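Local atomic coordinates of bacteriorhodopsin (Nanosalina sp., PDB entry 6EYU), a protein that carries a retinal chromophore and pumps protons inward across the membrane, as a xenorhodopsin of the microbial rhodopsin family. Residues K164-Y169 with G217-Y222. Sequence-based numbering, arbitrary orientation.
With MUN ([(2~{S})-2,3-bis(oxidanyl)propyl] (~{E})-undec-2-enoate), chain L; MUN ([(2~{S})-2,3-bis(oxidanyl)propyl] (~{E})-undec-2-enoate), chain T.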
ATOM      1  N   LYS A 164      -5.553  21.021 -18.820  1.00 62.13           N
ATOM      2  CA  LYS A 164      -5.586  20.420 -20.148  1.00 62.69           C
ATOM      3  C   LYS A 164      -4.183  20.344 -20.744  1.00 58.42           C
ATOM      4  O   LYS A 164      -3.828  19.360 -21.393  1.00 56.08           O
ATOM      5  CB  LYS A 164      -6.502  21.222 -21.075  1.00 68.98           C
ATOM      6  CG  LYS A 164      -7.984  21.041 -20.787  1.00 70.60           C
ATOM      7  CD  LYS A 164      -8.831  21.329 -22.016  1.00 71.23           C
ATOM      8  CE  LYS A 164      -9.307  22.773 -22.040  1.00 71.09           C
ATOM      9  NZ  LYS A 164     -10.710  22.910 -21.558  1.00 70.64           N
ATOM     10  N   ILE A 165      -3.377  21.370 -20.490  1.00 55.34           N
ATOM     11  CA  ILE A 165      -1.972  21.351 -20.879  1.00 56.14           C
ATOM     12  C   ILE A 165      -1.247  20.189 -20.212  1.00 54.77           C
ATOM     13  O   ILE A 165      -0.662  19.341 -20.887  1.00 54.26           O
ATOM     14  CB  ILE A 165      -1.263  22.663 -20.495  1.00 60.99           C
ATOM     15  CG1 ILE A 165      -1.635  23.775 -21.477  1.00 61.27           C
ATOM     16  CG2 ILE A 165       0.245  22.462 -20.475  1.00 61.53           C
ATOM     17  CD1 ILE A 165      -1.592  25.161 -20.873  1.00 61.50           C
ATOM     18  N   LEU A 166      -1.328  20.129 -18.887  1.00 56.85           N
ATOM     19  CA  LEU A 166      -0.664  19.077 -18.126  1.00 61.56           C
ATOM     20  C   LEU A 166      -1.160  17.704 -18.563  1.00 59.02           C
ATOM     21  O   LEU A 166      -0.367  16.789 -18.789  1.00 61.61           O
ATOM     22  CB  LEU A 166      -0.913  19.266 -16.628  1.00 69.76           C
ATOM     23  CG  LEU A 166      -0.079  20.357 -15.954  1.00 71.90           C
ATOM     24  CD1 LEU A 166      -0.755  20.832 -14.677  1.00 76.56           C
ATOM     25  CD2 LEU A 166       1.328  19.855 -15.666  1.00 72.85           C
ATOM     26  N   ALA A 167      -2.477  17.557 -18.660  1.00 55.81           N
ATOM     27  CA  ALA A 167      -3.081  16.282 -19.024  1.00 55.38           C
ATOM     28  C   ALA A 167      -2.539  15.797 -20.364  1.00 57.12           C
ATOM     29  O   ALA A 167      -2.202  14.624 -20.520  1.00 62.07           O
ATOM     30  CB  ALA A 167      -4.595  16.413 -19.082  1.00 57.12           C
ATOM     31  N   GLY A 168      -2.383  16.724 -21.304  1.00 55.28           N
ATOM     32  CA  GLY A 168      -1.741  16.422 -22.578  1.00 56.29           C
ATOM     33  C   GLY A 168      -0.298  15.993 -22.400  1.00 56.72           C
ATOM     34  O   GLY A 168       0.101  14.919 -22.849  1.00 57.05           O
ATOM     35  N   TYR A 169       0.509  16.889 -21.842  1.00 59.91           N
ATOM     36  CA  TYR A 169       1.889  16.578 -21.493  1.00 63.74           C
ATOM     37  C   TYR A 169       2.026  15.146 -20.977  1.00 66.64           C
ATOM     38  O   TYR A 169       2.809  14.360 -21.511  1.00 69.48           O
ATOM     39  CB  TYR A 169       2.394  17.568 -20.440  1.00 66.76           C
ATOM     40  CG  TYR A 169       3.870  17.445 -20.133  1.00 66.03           C
ATOM     41  CD1 TYR A 169       4.807  18.150 -20.877  1.00 63.94           C
ATOM     42  CD2 TYR A 169       4.298  16.831 -18.964  1.00 64.33           C
ATOM     43  CE1 TYR A 169       6.140  18.172 -20.514  1.00 67.90           C
ATOM     44  CE2 TYR A 169       5.633  16.821 -18.609  1.00 65.35           C
ATOM     45  CZ  TYR A 169       6.551  17.485 -19.392  1.00 68.70           C
ATOM     46  OH  TYR A 169       7.884  17.469 -19.048  1.00 65.30           O
ATOM     47  N   GLY A 217       6.900  18.438 -12.033  1.00 53.97           N
ATOM     48  CA  GLY A 217       6.609  19.051 -10.743  1.00 57.28           C
ATOM     49  C   GLY A 217       6.628  20.565 -10.814  1.00 57.88           C
ATOM     50  O   GLY A 217       5.740  21.231 -10.282  1.00 63.62           O
ATOM     51  N   PHE A 218       7.655  21.111 -11.457  1.00 57.65           N
ATOM     52  CA  PHE A 218       7.727  22.547 -11.704  1.00 62.47           C
ATOM     53  C   PHE A 218       6.578  22.991 -12.602  1.00 61.53           C
ATOM     54  O   PHE A 218       5.773  23.842 -12.223  1.00 60.67           O
ATOM     55  CB  PHE A 218       9.064  22.905 -12.356  1.00 64.65           C
ATOM     56  CG  PHE A 218      10.240  22.781 -11.432  1.00 65.68           C
ATOM     57  CD1 PHE A 218      10.358  23.608 -10.328  1.00 69.05           C
ATOM     58  CD2 PHE A 218      11.162  21.761 -11.599  1.00 65.20           C
ATOM     59  CE1 PHE A 218      11.404  23.456  -9.437  1.00 67.46           C
ATOM     60  CE2 PHE A 218      12.207  21.599 -10.709  1.00 65.65           C
ATOM     61  CZ  PHE A 218      12.328  22.448  -9.626  1.00 67.45           C
ATOM     62  N   LEU A 219       6.427  22.305 -13.730  1.00 60.00           N
ATOM     63  CA  LEU A 219       5.413  22.652 -14.718  1.00 61.94           C
ATOM     64  C   LEU A 219       4.040  22.763 -14.060  1.00 61.23           C
ATOM     65  O   LEU A 219       3.291  23.704 -14.320  1.00 63.39           O
ATOM     66  CB  LEU A 219       5.376  21.591 -15.820  1.00 65.60           C
ATOM     67  CG  LEU A 219       4.972  22.054 -17.222  1.00 65.74           C
ATOM     68  CD1 LEU A 219       3.719  21.324 -17.676  1.00 74.25           C
ATOM     69  CD2 LEU A 219       4.768  23.561 -17.269  1.00 67.66           C
ATOM     70  N   ASP A 220       3.745  21.828 -13.164  1.00 58.30           N
ATOM     71  CA  ASP A 220       2.421  21.733 -12.559  1.00 60.48           C
ATOM     72  C   ASP A 220       2.167  22.922 -11.640  1.00 58.72           C
ATOM     73  O   ASP A 220       1.100  23.535 -11.681  1.00 58.37           O
ATOM     74  CB  ASP A 220       2.292  20.429 -11.769  1.00 63.00           C
ATOM     75  CG  ASP A 220       0.982  20.332 -11.014  1.00 65.54           C
ATOM     76  OD1 ASP A 220      -0.072  20.644 -11.607  1.00 65.61           O
ATOM     77  OD2 ASP A 220       0.996  19.861  -9.857  1.00 62.46           O
ATOM     78  N   MET A 221       3.169  23.267 -10.838  1.00 66.19           N
ATOM     79  CA  MET A 221       2.990  24.236  -9.764  1.00 71.39           C
ATOM     80  C   MET A 221       3.020  25.656 -10.317  1.00 67.61           C
ATOM     81  O   MET A 221       2.285  26.528  -9.848  1.00 68.48           O
ATOM     82  CB  MET A 221       4.084  24.063  -8.709  1.00 68.64           C
ATOM     83  CG  MET A 221       3.926  22.811  -7.861  1.00 65.58           C
ATOM     84  SD  MET A 221       4.839  22.896  -6.310  1.00 68.16           S
ATOM     85  CE  MET A 221       6.042  21.592  -6.558  1.00 65.87           C
ATOM     86  N   TYR A 222       3.754  25.845 -11.408  1.00 70.74           N
ATOM     87  CA  TYR A 222       3.831  27.148 -12.060  1.00 83.14           C
ATOM     88  C   TYR A 222       2.577  27.426 -12.886  1.00 76.26           C
ATOM     89  O   TYR A 222       2.088  28.555 -12.923  1.00 77.18           O
ATOM     90  CB  TYR A 222       5.074  27.226 -12.949  1.00 94.67           C
ATOM     91  CG  TYR A 222       6.305  27.744 -12.237  1.00115.47           C
ATOM     92  CD1 TYR A 222       6.474  29.102 -12.000  1.00130.24           C
ATOM     93  CD2 TYR A 222       7.292  26.874 -11.792  1.00121.35           C
ATOM     94  CE1 TYR A 222       7.594  29.579 -11.346  1.00127.10           C
ATOM     95  CE2 TYR A 222       8.412  27.342 -11.132  1.00112.92           C
ATOM     96  CZ  TYR A 222       8.560  28.695 -10.914  1.00114.91           C
ATOM     97  OH  TYR A 222       9.678  29.166 -10.263  1.00111.93           O
TER
HETATM   98  CAR MUN L 309      16.808  20.048 -11.675  1.00106.78           C
HETATM   99  CAQ MUN L 309      16.024  21.168 -12.359  1.00116.15           C
HETATM  100  CAP MUN L 309      15.124  20.571 -13.441  1.00111.13           C
HETATM  101  CAO MUN L 309      14.810  21.640 -14.489  1.00106.11           C
HETATM  102  CAN MUN L 309      13.315  21.620 -14.804  1.00 94.18           C
HETATM  103  CAM MUN L 309      12.701  22.972 -14.434  1.00 96.51           C
HETATM  104  CAK MUN L 309      12.040  23.587 -15.669  1.00 96.97           C
HETATM  105  CAH MUN L 309      10.538  23.299 -15.630  1.00 90.84           C
HETATM  106  CAF MUN L 309       9.780  24.400 -16.376  1.00 77.12           C
HETATM  107  CAC MUN L 309       8.893  25.290 -15.503  1.00 86.16           C
HETATM  108  CAA MUN L 309       8.061  26.328 -16.263  1.00100.83           C
HETATM  109  OAD MUN L 309       8.431  26.750 -17.358  1.00124.32           O
HETATM  110  OAB MUN L 309       7.026  26.859 -15.558  1.00115.85           O
HETATM  111  CAE MUN L 309       6.771  28.190 -16.015  1.00116.41           C
HETATM  112  CAG MUN L 309       5.522  28.197 -16.899  1.00111.62           C
HETATM  113  OAJ MUN L 309       4.630  27.164 -16.472  1.00120.58           O
HETATM  114  CAI MUN L 309       4.824  29.554 -16.781  1.00104.00           C
HETATM  115  OAL MUN L 309       4.723  29.921 -15.404  1.00 94.60           O
HETATM  116  CAN MUN T 317      19.026  28.212 -11.604  1.00 90.37           C
HETATM  117  CAM MUN T 317      17.751  28.537 -12.383  1.00 88.92           C
HETATM  118  CAK MUN T 317      17.036  29.717 -11.721  1.00 91.68           C
HETATM  119  CAH MUN T 317      15.784  30.073 -12.526  1.00 92.07           C
HETATM  120  CAF MUN T 317      14.908  31.032 -11.712  1.00 92.82           C
HETATM  121  CAC MUN T 317      13.748  31.675 -12.481  1.00100.43           C
HETATM  122  CAA MUN T 317      12.605  32.226 -11.623  1.00127.23           C
HETATM  123  OAD MUN T 317      12.721  32.311 -10.399  1.00152.78           O
HETATM  124  OAB MUN T 317      11.600  32.817 -12.325  1.00111.94           O
HETATM  125  CAE MUN T 317      10.365  32.143 -12.067  1.00116.96           C
HETATM  126  CAG MUN T 317       9.450  33.047 -11.237  1.00113.91           C
HETATM  127  OAJ MUN T 317      10.091  34.308 -11.024  1.00103.50           O
HETATM  128  CAI MUN T 317       8.131  33.265 -11.983  1.00 97.02           C
HETATM  129  OAL MUN T 317       7.409  34.337 -11.372  1.00 97.17           O
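L166 and D220 mark the closest approach of the two helical segments 164-169 and 217-222, their CA atoms 6.9 Å apart. The contact is narrow, and no hydrogen bond crosses it. L166 presents both methyl groups to D220: with its CG anti to the carbonyl carbon (chi1 -77°), CD1 and CD2 both lie against the CA of D220. L166 CD2 meets L219 CD1 at 3.5 Å, the two leucine side chains sliding past each other in opposite directions. L166 CD1 reaches the D220 carboxylate, 3.2 Å from D220 OD1, where the side chains cross nearly at right angles; this is a close, non-bonded contact. The carboxylate finds its polar partners on other helices, OD2 bonding to H48 NE2 and OD1 to T91 OG1. The other methyl of L219, CD2, lies 3.7 Å from OAJ in the glycerol head of one monoacylglycerol. The same lipid passes alongside F218, with CAM 3.4 Å from CD2, and places its ester oxygen OAB 3.3 Å from CB of Y222. A second lipid touches the Y222 hydroxyl, with CAE 3.5 Å from OH. Helices 157-183 and 198-230 meet here through a small leucine contact beside a buried carboxylate, within the seven-helix bundle of the rhodopsin fold: L166 also packs on L88 of helix 72-93, D220 on F44 of helix 42-63, and F218 and M221 on helix 14-38.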